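Local structure of OBG-type G domain-containing protein (Pyrococcus horikoshii, 2E87) at residues 32-37 with 43-48; 47-52 with 131-136. The protein probably binds and hydrolyses GTP as an Obg-type GTPase of the NOG1 family, its cellular role being unknown and GDP being bound here. All blocks are in the same frame, centred on the assembly; numbering follows the deposited sequence.

Contact 1. Residues 32-37 with 43-48; sequences FKPRGN and RLREEL
Phe-32 and Pro-34, in the loop after helix 14-30, meet Leu-44, Arg-45 and Leu-48 on helix 38-67, where the chain doubles back on itself. The apolar part centres on the Phe-32 ring. Leu-48 lays its CD2 methyl over one face in a CH-pi contact, 4.1 Å from the ring centroid and 27° off the normal, and this methyl also lies 3.6 Å from Phe-32 CG. Pro-34 N, from the ring's own segment, sits over the opposite face, offset toward the rim. At the ring edge, in its plane, come Leu-44 CB, 3.9 Å from CE2 of Phe-32, and the CG methylene of Arg-45, 4.0 Å from CD2 of Phe-32. Phe-32 reaches this place because its CG stands anti to the backbone N (chi1 180°), which directs the ring against the helix. Further along, Leu-44 CD1 brushes CB of Arg-35 at 4.0 Å, while the guanidinium of Arg-35 leads away.

The second kind of contact is between a flat cation and a saturated ring. The Arg-45 chain runs extended from CG to NE and lays its guanidinium face against the pyrrolidine: Pro-34 CG lies over the centre of the group, 3.2 Å from CZ of Arg-45, and Pro-34 CD is as near to NH2. NE of Arg-45 donates to the carbonyl of Ala-29 near the C-terminal end of helix 14-30. With an alanine in place of Arg-45, one side of the proline ring would probably lose its cover and the Ala-29 carbonyl its donor.

The two segments thus meet through methyls, ring carbons and a guanidinium face, while the hydrogen bond of Arg-45 NE is spent on the preceding helix: a largely apolar closure of the loop between two consecutive helices of the helical domain.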
ATOM      1  N   PHE A  32     -39.050 -20.771  13.009  1.00 60.49           N
ATOM      2  CA  PHE A  32     -40.009 -19.959  12.268  1.00 59.26           C
ATOM      3  C   PHE A  32     -41.365 -20.605  12.506  1.00 62.55           C
ATOM      4  O   PHE A  32     -41.455 -21.829  12.568  1.00 55.66           O
ATOM      5  CB  PHE A  32     -39.655 -19.990  10.776  1.00 58.15           C
ATOM      6  CG  PHE A  32     -40.582 -19.191   9.894  1.00 56.55           C
ATOM      7  CD1 PHE A  32     -40.851 -17.853  10.165  1.00 56.85           C
ATOM      8  CD2 PHE A  32     -41.145 -19.766   8.760  1.00 53.16           C
ATOM      9  CE1 PHE A  32     -41.664 -17.106   9.313  1.00 54.99           C
ATOM     10  CE2 PHE A  32     -41.957 -19.027   7.904  1.00 50.13           C
ATOM     11  CZ  PHE A  32     -42.216 -17.697   8.180  1.00 49.74           C
ATOM     12  N   LYS A  33     -42.411 -19.790  12.642  1.00 67.21           N
ATOM     13  CA  LYS A  33     -43.760 -20.303  12.886  1.00 72.07           C
ATOM     14  C   LYS A  33     -44.669 -20.091  11.677  1.00 73.97           C
ATOM     15  O   LYS A  33     -45.491 -19.179  11.670  1.00 73.10           O
ATOM     16  CB  LYS A  33     -44.386 -19.597  14.094  1.00 74.56           C
ATOM     17  CG  LYS A  33     -43.469 -19.428  15.296  1.00 78.54           C
ATOM     18  CD  LYS A  33     -43.041 -20.757  15.879  1.00 83.13           C
ATOM     19  CE  LYS A  33     -42.118 -20.542  17.071  1.00 89.46           C
ATOM     20  NZ  LYS A  33     -41.607 -21.822  17.641  1.00 91.04           N
ATOM     21  N   PRO A  34     -44.536 -20.934  10.643  1.00 76.78           N
ATOM     22  CA  PRO A  34     -45.347 -20.839   9.424  1.00 81.29           C
ATOM     23  C   PRO A  34     -46.827 -20.555   9.718  1.00 85.67           C
ATOM     24  O   PRO A  34     -47.294 -20.780  10.834  1.00 86.17           O
ATOM     25  CB  PRO A  34     -45.124 -22.192   8.771  1.00 80.20           C
ATOM     26  CG  PRO A  34     -43.719 -22.489   9.136  1.00 77.50           C
ATOM     27  CD  PRO A  34     -43.662 -22.116  10.592  1.00 75.67           C
ATOM     28  N   ARG A  35     -47.557 -20.094   8.704  1.00 89.28           N
ATOM     29  CA  ARG A  35     -48.966 -19.705   8.845  1.00 89.82           C
ATOM     30  C   ARG A  35     -50.094 -20.746   8.850  1.00 87.07           C
ATOM     31  O   ARG A  35     -50.570 -21.131   9.920  1.00 90.92           O
ATOM     32  CB  ARG A  35     -49.292 -18.635   7.801  1.00 92.99           C
ATOM     33  CG  ARG A  35     -50.546 -17.841   8.110  1.00100.96           C
ATOM     34  CD  ARG A  35     -50.492 -17.232   9.507  1.00102.89           C
ATOM     35  NE  ARG A  35     -51.613 -16.325   9.741  1.00110.33           N
ATOM     36  CZ  ARG A  35     -51.855 -15.700  10.891  1.00112.57           C
ATOM     37  NH1 ARG A  35     -51.051 -15.881  11.934  1.00113.62           N
ATOM     38  NH2 ARG A  35     -52.902 -14.891  10.999  1.00112.11           N
ATOM     39  N   GLY A  36     -50.544 -21.190   7.677  1.00 82.17           N
ATOM     40  CA  GLY A  36     -51.645 -22.143   7.645  1.00 75.53           C
ATOM     41  C   GLY A  36     -51.449 -23.500   6.991  1.00 74.21           C
ATOM     42  O   GLY A  36     -50.788 -24.370   7.547  1.00 73.52           O
ATOM     43  N   ASN A  37     -52.065 -23.679   5.823  1.00 73.79           N
ATOM     44  CA  ASN A  37     -52.001 -24.915   5.035  1.00 74.09           C
ATOM     45  C   ASN A  37     -50.667 -25.652   5.236  1.00 73.39           C
ATOM     46  O   ASN A  37     -49.643 -25.008   5.456  1.00 70.12           O
ATOM     47  CB  ASN A  37     -52.167 -24.553   3.552  1.00 79.03           C
ATOM     48  CG  ASN A  37     -52.496 -25.747   2.679  1.00 83.75           C
ATOM     49  OD1 ASN A  37     -51.941 -26.834   2.847  1.00 86.52           O
ATOM     50  ND2 ASN A  37     -53.394 -25.542   1.722  1.00 86.08           N
ATOM     51  N   ARG A  43     -43.766 -24.061   2.106  1.00 53.69           N
ATOM     52  CA  ARG A  43     -43.463 -23.037   1.118  1.00 54.06           C
ATOM     53  C   ARG A  43     -42.895 -21.754   1.736  1.00 54.44           C
ATOM     54  O   ARG A  43     -41.983 -21.146   1.177  1.00 55.39           O
ATOM     55  CB  ARG A  43     -44.722 -22.733   0.291  1.00 56.04           C
ATOM     56  CG  ARG A  43     -44.555 -21.648  -0.775  1.00 59.92           C
ATOM     57  CD  ARG A  43     -45.727 -21.631  -1.763  1.00 64.78           C
ATOM     58  NE  ARG A  43     -47.003 -21.272  -1.143  1.00 69.49           N
ATOM     59  CZ  ARG A  43     -48.167 -21.855  -1.431  1.00 72.45           C
ATOM     60  NH1 ARG A  43     -48.229 -22.834  -2.330  1.00 64.90           N
ATOM     61  NH2 ARG A  43     -49.272 -21.471  -0.807  1.00 73.52           N
ATOM     62  N   LEU A  44     -43.420 -21.341   2.886  1.00 53.04           N
ATOM     63  CA  LEU A  44     -42.920 -20.134   3.543  1.00 50.64           C
ATOM     64  C   LEU A  44     -41.592 -20.414   4.225  1.00 48.09           C
ATOM     65  O   LEU A  44     -40.827 -19.500   4.508  1.00 52.68           O
ATOM     66  CB  LEU A  44     -43.905 -19.625   4.599  1.00 49.31           C
ATOM     67  CG  LEU A  44     -45.322 -19.256   4.159  1.00 54.49           C
ATOM     68  CD1 LEU A  44     -46.111 -18.773   5.368  1.00 55.01           C
ATOM     69  CD2 LEU A  44     -45.268 -18.178   3.090  1.00 57.72           C
ATOM     70  N   ARG A  45     -41.330 -21.676   4.519  1.00 44.54           N
ATOM     71  CA  ARG A  45     -40.080 -22.034   5.165  1.00 48.49           C
ATOM     72  C   ARG A  45     -38.982 -22.042   4.119  1.00 42.06           C
ATOM     73  O   ARG A  45     -37.894 -21.514   4.345  1.00 40.93           O
ATOM     74  CB  ARG A  45     -40.163 -23.425   5.822  1.00 47.33           C
ATOM     75  CG  ARG A  45     -40.622 -23.403   7.260  1.00 57.23           C
ATOM     76  CD  ARG A  45     -40.140 -24.617   8.042  1.00 61.46           C
ATOM     77  NE  ARG A  45     -40.672 -24.607   9.403  1.00 65.18           N
ATOM     78  CZ  ARG A  45     -41.873 -25.073   9.736  1.00 69.90           C
ATOM     79  NH1 ARG A  45     -42.664 -25.596   8.807  1.00 69.36           N
ATOM     80  NH2 ARG A  45     -42.291 -25.000  10.993  1.00 69.30           N
ATOM     81  N   GLU A  46     -39.288 -22.657   2.979  1.00 37.90           N
ATOM     82  CA  GLU A  46     -38.351 -22.758   1.880  1.00 41.83           C
ATOM     83  C   GLU A  46     -37.993 -21.362   1.386  1.00 43.46           C
ATOM     84  O   GLU A  46     -36.842 -21.098   1.046  1.00 43.49           O
ATOM     85  CB  GLU A  46     -38.963 -23.610   0.776  1.00 43.08           C
ATOM     86  CG  GLU A  46     -39.262 -25.027   1.242  1.00 44.03           C
ATOM     87  CD  GLU A  46     -38.005 -25.848   1.496  1.00 43.85           C
ATOM     88  OE1 GLU A  46     -36.979 -25.273   1.893  1.00 40.00           O
ATOM     89  OE2 GLU A  46     -38.046 -27.080   1.319  1.00 48.57           O
ATOM     90  N   GLU A  47     -38.979 -20.471   1.363  1.00 43.37           N
ATOM     91  CA  GLU A  47     -38.744 -19.087   0.959  1.00 43.98           C
ATOM     92  C   GLU A  47     -37.807 -18.431   1.967  1.00 46.35           C
ATOM     93  O   GLU A  47     -36.894 -17.689   1.589  1.00 48.28           O
ATOM     94  CB  GLU A  47     -40.049 -18.295   0.925  1.00 39.36           C
ATOM     95  CG  GLU A  47     -40.863 -18.504  -0.319  1.00 46.00           C
ATOM     96  CD  GLU A  47     -42.237 -17.869  -0.227  1.00 50.52           C
ATOM     97  OE1 GLU A  47     -42.331 -16.664   0.115  1.00 50.08           O
ATOM     98  OE2 GLU A  47     -43.219 -18.582  -0.504  1.00 48.89           O
ATOM     99  N   LEU A  48     -38.037 -18.703   3.250  1.00 38.65           N
ATOM    100  CA  LEU A  48     -37.205 -18.127   4.291  1.00 40.09           C
ATOM    101  C   LEU A  48     -35.780 -18.625   4.120  1.00 39.57           C
ATOM    102  O   LEU A  48     -34.838 -17.857   4.245  1.00 40.43           O
ATOM    103  CB  LEU A  48     -37.725 -18.504   5.682  1.00 35.89           C
ATOM    104  CG  LEU A  48     -36.846 -18.056   6.857  1.00 35.85           C
ATOM    105  CD1 LEU A  48     -36.722 -16.529   6.907  1.00 35.36           C
ATOM    106  CD2 LEU A  48     -37.442 -18.573   8.139  1.00 39.79           C
TER

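Contact 2. Residues 47-52 with 131-136; sequences ELRVRT and QFYGRV
A chi1 of 176° turns Phe-132 CG away from its backbone N and sends the ring toward helix 38-67; Val-50 CG1 takes the same setting (chi1 167°) and comes to lie over that ring. The two form a CH-pi contact: CG1 lies 3.8 Å from the Phe-132 centroid and 9° off the normal, almost directly above the middle. The other methyl, CG2, touches nearer the rim, 3.9 Å from CD2 of Phe-132. Val-136 CG2, one turn on in helix 122-142, lies over the opposite face, offset toward the rim, and the Val-50 carbonyl oxygen lies 3.4 Å from CE2 of the same ring. Val-53 and, on helix 88-117, Val-113 add to this apolar cluster.

Beside it, Tyr-133 reaches across with its hydroxyl against the aliphatic part of Arg-49, its OH 3.6 Å from CB and 3.5 Å from CD of Arg-49. The guanidinium is occupied otherwise: NH1 of Arg-49 forms a salt bridge to Glu-46. The Tyr-133 ring stacks with Phe-22 of helix 14-30.

Helices 38-67 and 122-142 therefore join through van der Waals and CH-pi contact at a buried centre, flanked by a tyrosine hydroxyl set against the arginine's aliphatic chain, with the arginine's charge paired along its own helix by Glu-46 and not across the interface.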
ATOM      1  N   GLU A  47     -38.979 -20.471   1.363  1.00 43.37           N
ATOM      2  CA  GLU A  47     -38.744 -19.087   0.959  1.00 43.98           C
ATOM      3  C   GLU A  47     -37.807 -18.431   1.967  1.00 46.35           C
ATOM      4  O   GLU A  47     -36.894 -17.689   1.589  1.00 48.28           O
ATOM      5  CB  GLU A  47     -40.049 -18.295   0.925  1.00 39.36           C
ATOM      6  CG  GLU A  47     -40.863 -18.504  -0.319  1.00 46.00           C
ATOM      7  CD  GLU A  47     -42.237 -17.869  -0.227  1.00 50.52           C
ATOM      8  OE1 GLU A  47     -42.331 -16.664   0.115  1.00 50.08           O
ATOM      9  OE2 GLU A  47     -43.219 -18.582  -0.504  1.00 48.89           O
ATOM     10  N   LEU A  48     -38.037 -18.703   3.250  1.00 38.65           N
ATOM     11  CA  LEU A  48     -37.205 -18.127   4.291  1.00 40.09           C
ATOM     12  C   LEU A  48     -35.780 -18.625   4.120  1.00 39.57           C
ATOM     13  O   LEU A  48     -34.838 -17.857   4.245  1.00 40.43           O
ATOM     14  CB  LEU A  48     -37.725 -18.504   5.682  1.00 35.89           C
ATOM     15  CG  LEU A  48     -36.846 -18.056   6.857  1.00 35.85           C
ATOM     16  CD1 LEU A  48     -36.722 -16.529   6.907  1.00 35.36           C
ATOM     17  CD2 LEU A  48     -37.442 -18.573   8.139  1.00 39.79           C
ATOM     18  N   ARG A  49     -35.623 -19.915   3.833  1.00 36.98           N
ATOM     19  CA  ARG A  49     -34.294 -20.473   3.651  1.00 33.02           C
ATOM     20  C   ARG A  49     -33.590 -19.793   2.488  1.00 38.31           C
ATOM     21  O   ARG A  49     -32.430 -19.388   2.609  1.00 33.33           O
ATOM     22  CB  ARG A  49     -34.357 -21.970   3.374  1.00 36.68           C
ATOM     23  CG  ARG A  49     -34.732 -22.828   4.551  1.00 35.23           C
ATOM     24  CD  ARG A  49     -34.412 -24.289   4.240  1.00 40.28           C
ATOM     25  NE  ARG A  49     -34.659 -25.170   5.379  1.00 37.26           N
ATOM     26  CZ  ARG A  49     -35.861 -25.583   5.755  1.00 39.09           C
ATOM     27  NH1 ARG A  49     -36.932 -25.203   5.075  1.00 36.17           N
ATOM     28  NH2 ARG A  49     -35.995 -26.354   6.827  1.00 36.11           N
ATOM     29  N   VAL A  50     -34.285 -19.665   1.360  1.00 37.32           N
ATOM     30  CA  VAL A  50     -33.682 -19.034   0.192  1.00 36.70           C
ATOM     31  C   VAL A  50     -33.213 -17.613   0.490  1.00 39.63           C
ATOM     32  O   VAL A  50     -32.151 -17.199   0.034  1.00 43.11           O
ATOM     33  CB  VAL A  50     -34.659 -19.022  -0.994  1.00 36.76           C
ATOM     34  CG1 VAL A  50     -34.152 -18.093  -2.078  1.00 38.01           C
ATOM     35  CG2 VAL A  50     -34.806 -20.422  -1.540  1.00 34.57           C
ATOM     36  N   ARG A  51     -33.986 -16.874   1.276  1.00 41.06           N
ATOM     37  CA  ARG A  51     -33.616 -15.505   1.611  1.00 41.35           C
ATOM     38  C   ARG A  51     -32.473 -15.429   2.602  1.00 43.02           C
ATOM     39  O   ARG A  51     -31.628 -14.544   2.508  1.00 44.21           O
ATOM     40  CB  ARG A  51     -34.807 -14.733   2.189  1.00 45.16           C
ATOM     41  CG  ARG A  51     -35.970 -14.565   1.248  1.00 48.46           C
ATOM     42  CD  ARG A  51     -36.713 -13.283   1.573  1.00 58.46           C
ATOM     43  NE  ARG A  51     -38.000 -13.209   0.890  1.00 70.87           N
ATOM     44  CZ  ARG A  51     -39.096 -13.846   1.298  1.00 76.68           C
ATOM     45  NH1 ARG A  51     -39.059 -14.604   2.391  1.00 76.36           N
ATOM     46  NH2 ARG A  51     -40.227 -13.724   0.610  1.00 77.95           N
ATOM     47  N   THR A  52     -32.460 -16.342   3.569  1.00 38.04           N
ATOM     48  CA  THR A  52     -31.417 -16.344   4.579  1.00 35.99           C
ATOM     49  C   THR A  52     -30.070 -16.709   3.950  1.00 37.69           C
ATOM     50  O   THR A  52     -29.050 -16.092   4.252  1.00 39.21           O
ATOM     51  CB  THR A  52     -31.764 -17.323   5.733  1.00 38.32           C
ATOM     52  OG1 THR A  52     -33.084 -17.045   6.211  1.00 36.22           O
ATOM     53  CG2 THR A  52     -30.784 -17.157   6.898  1.00 25.73           C
ATOM     54  N   GLN A 131     -32.378 -26.634  -5.652  1.00 41.38           N
ATOM     55  CA  GLN A 131     -31.660 -26.103  -6.804  1.00 40.85           C
ATOM     56  C   GLN A 131     -30.923 -24.824  -6.458  1.00 37.32           C
ATOM     57  O   GLN A 131     -29.783 -24.635  -6.864  1.00 34.09           O
ATOM     58  CB  GLN A 131     -32.609 -25.813  -7.966  1.00 46.16           C
ATOM     59  CG  GLN A 131     -33.169 -27.034  -8.658  1.00 58.60           C
ATOM     60  CD  GLN A 131     -33.916 -26.661  -9.920  1.00 69.16           C
ATOM     61  OE1 GLN A 131     -33.330 -26.093 -10.850  1.00 71.83           O
ATOM     62  NE2 GLN A 131     -35.214 -26.966  -9.961  1.00 66.30           N
ATOM     63  N   PHE A 132     -31.592 -23.942  -5.722  1.00 31.62           N
ATOM     64  CA  PHE A 132     -31.000 -22.668  -5.330  1.00 34.11           C
ATOM     65  C   PHE A 132     -29.726 -22.937  -4.516  1.00 35.27           C
ATOM     66  O   PHE A 132     -28.661 -22.399  -4.827  1.00 30.98           O
ATOM     67  CB  PHE A 132     -32.010 -21.843  -4.524  1.00 29.57           C
ATOM     68  CG  PHE A 132     -31.459 -20.563  -3.998  1.00 32.78           C
ATOM     69  CD1 PHE A 132     -31.285 -19.467  -4.839  1.00 36.38           C
ATOM     70  CD2 PHE A 132     -31.079 -20.455  -2.660  1.00 30.14           C
ATOM     71  CE1 PHE A 132     -30.737 -18.268  -4.352  1.00 36.18           C
ATOM     72  CE2 PHE A 132     -30.537 -19.278  -2.163  1.00 30.48           C
ATOM     73  CZ  PHE A 132     -30.361 -18.170  -3.013  1.00 31.84           C
ATOM     74  N   TYR A 133     -29.834 -23.781  -3.488  1.00 35.27           N
ATOM     75  CA  TYR A 133     -28.678 -24.135  -2.677  1.00 33.50           C
ATOM     76  C   TYR A 133     -27.566 -24.601  -3.623  1.00 33.35           C
ATOM     77  O   TYR A 133     -26.434 -24.124  -3.553  1.00 29.81           O
ATOM     78  CB  TYR A 133     -29.031 -25.267  -1.712  1.00 33.29           C
ATOM     79  CG  TYR A 133     -29.578 -24.824  -0.371  1.00 28.76           C
ATOM     80  CD1 TYR A 133     -30.540 -23.825  -0.287  1.00 32.77           C
ATOM     81  CD2 TYR A 133     -29.144 -25.427   0.818  1.00 30.00           C
ATOM     82  CE1 TYR A 133     -31.058 -23.426   0.936  1.00 30.44           C
ATOM     83  CE2 TYR A 133     -29.662 -25.037   2.062  1.00 25.08           C
ATOM     84  CZ  TYR A 133     -30.614 -24.032   2.107  1.00 29.44           C
ATOM     85  OH  TYR A 133     -31.102 -23.592   3.298  1.00 33.55           O
ATOM     86  N   GLY A 134     -27.909 -25.522  -4.519  1.00 34.72           N
ATOM     87  CA  GLY A 134     -26.941 -26.036  -5.468  1.00 30.94           C
ATOM     88  C   GLY A 134     -26.244 -24.930  -6.241  1.00 32.16           C
ATOM     89  O   GLY A 134     -25.018 -24.930  -6.373  1.00 31.41           O
ATOM     90  N   ARG A 135     -27.021 -23.975  -6.741  1.00 30.14           N
ATOM     91  CA  ARG A 135     -26.456 -22.871  -7.506  1.00 37.33           C
ATOM     92  C   ARG A 135     -25.651 -21.885  -6.670  1.00 37.79           C
ATOM     93  O   ARG A 135     -24.670 -21.329  -7.159  1.00 38.49           O
ATOM     94  CB  ARG A 135     -27.548 -22.116  -8.270  1.00 37.16           C
ATOM     95  CG  ARG A 135     -28.174 -22.924  -9.395  1.00 43.49           C
ATOM     96  CD  ARG A 135     -29.048 -22.045 -10.258  1.00 60.11           C
ATOM     97  NE  ARG A 135     -29.981 -22.807 -11.086  1.00 69.80           N
ATOM     98  CZ  ARG A 135     -29.618 -23.709 -11.991  1.00 73.27           C
ATOM     99  NH1 ARG A 135     -28.330 -23.971 -12.189  1.00 79.16           N
ATOM    100  NH2 ARG A 135     -30.541 -24.340 -12.708  1.00 70.00           N
ATOM    101  N   VAL A 136     -26.054 -21.655  -5.421  1.00 33.58           N
ATOM    102  CA  VAL A 136     -25.308 -20.732  -4.587  1.00 33.73           C
ATOM    103  C   VAL A 136     -23.947 -21.336  -4.304  1.00 32.70           C
ATOM    104  O   VAL A 136     -22.923 -20.665  -4.433  1.00 28.53           O
ATOM    105  CB  VAL A 136     -26.027 -20.444  -3.241  1.00 36.39           C
ATOM    106  CG1 VAL A 136     -25.138 -19.590  -2.362  1.00 24.24           C
ATOM    107  CG2 VAL A 136     -27.333 -19.714  -3.491  1.00 34.51           C
TER

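How the contacts relate
Contact 1 and contact 2 follow one another along helix 38-67, sharing Glu-47 and Leu-48, with centres about 14 Å apart. In chain order, the loop 32-37 comes first, then 43-48 and 47-52 on that helix; segment 131-136 on helix 122-142 arrives some eighty residues later. Contact 1 is local and near the surface, joining the helix to the loop that precedes it; contact 2 is long-range and partly buried. Both lie in the N-terminal helical domain, about 49 and 38 Å from the centre of the chain and away from the GDP site. Helix 38-67 thus binds the connection from helix 14-30 and packs into the bundle.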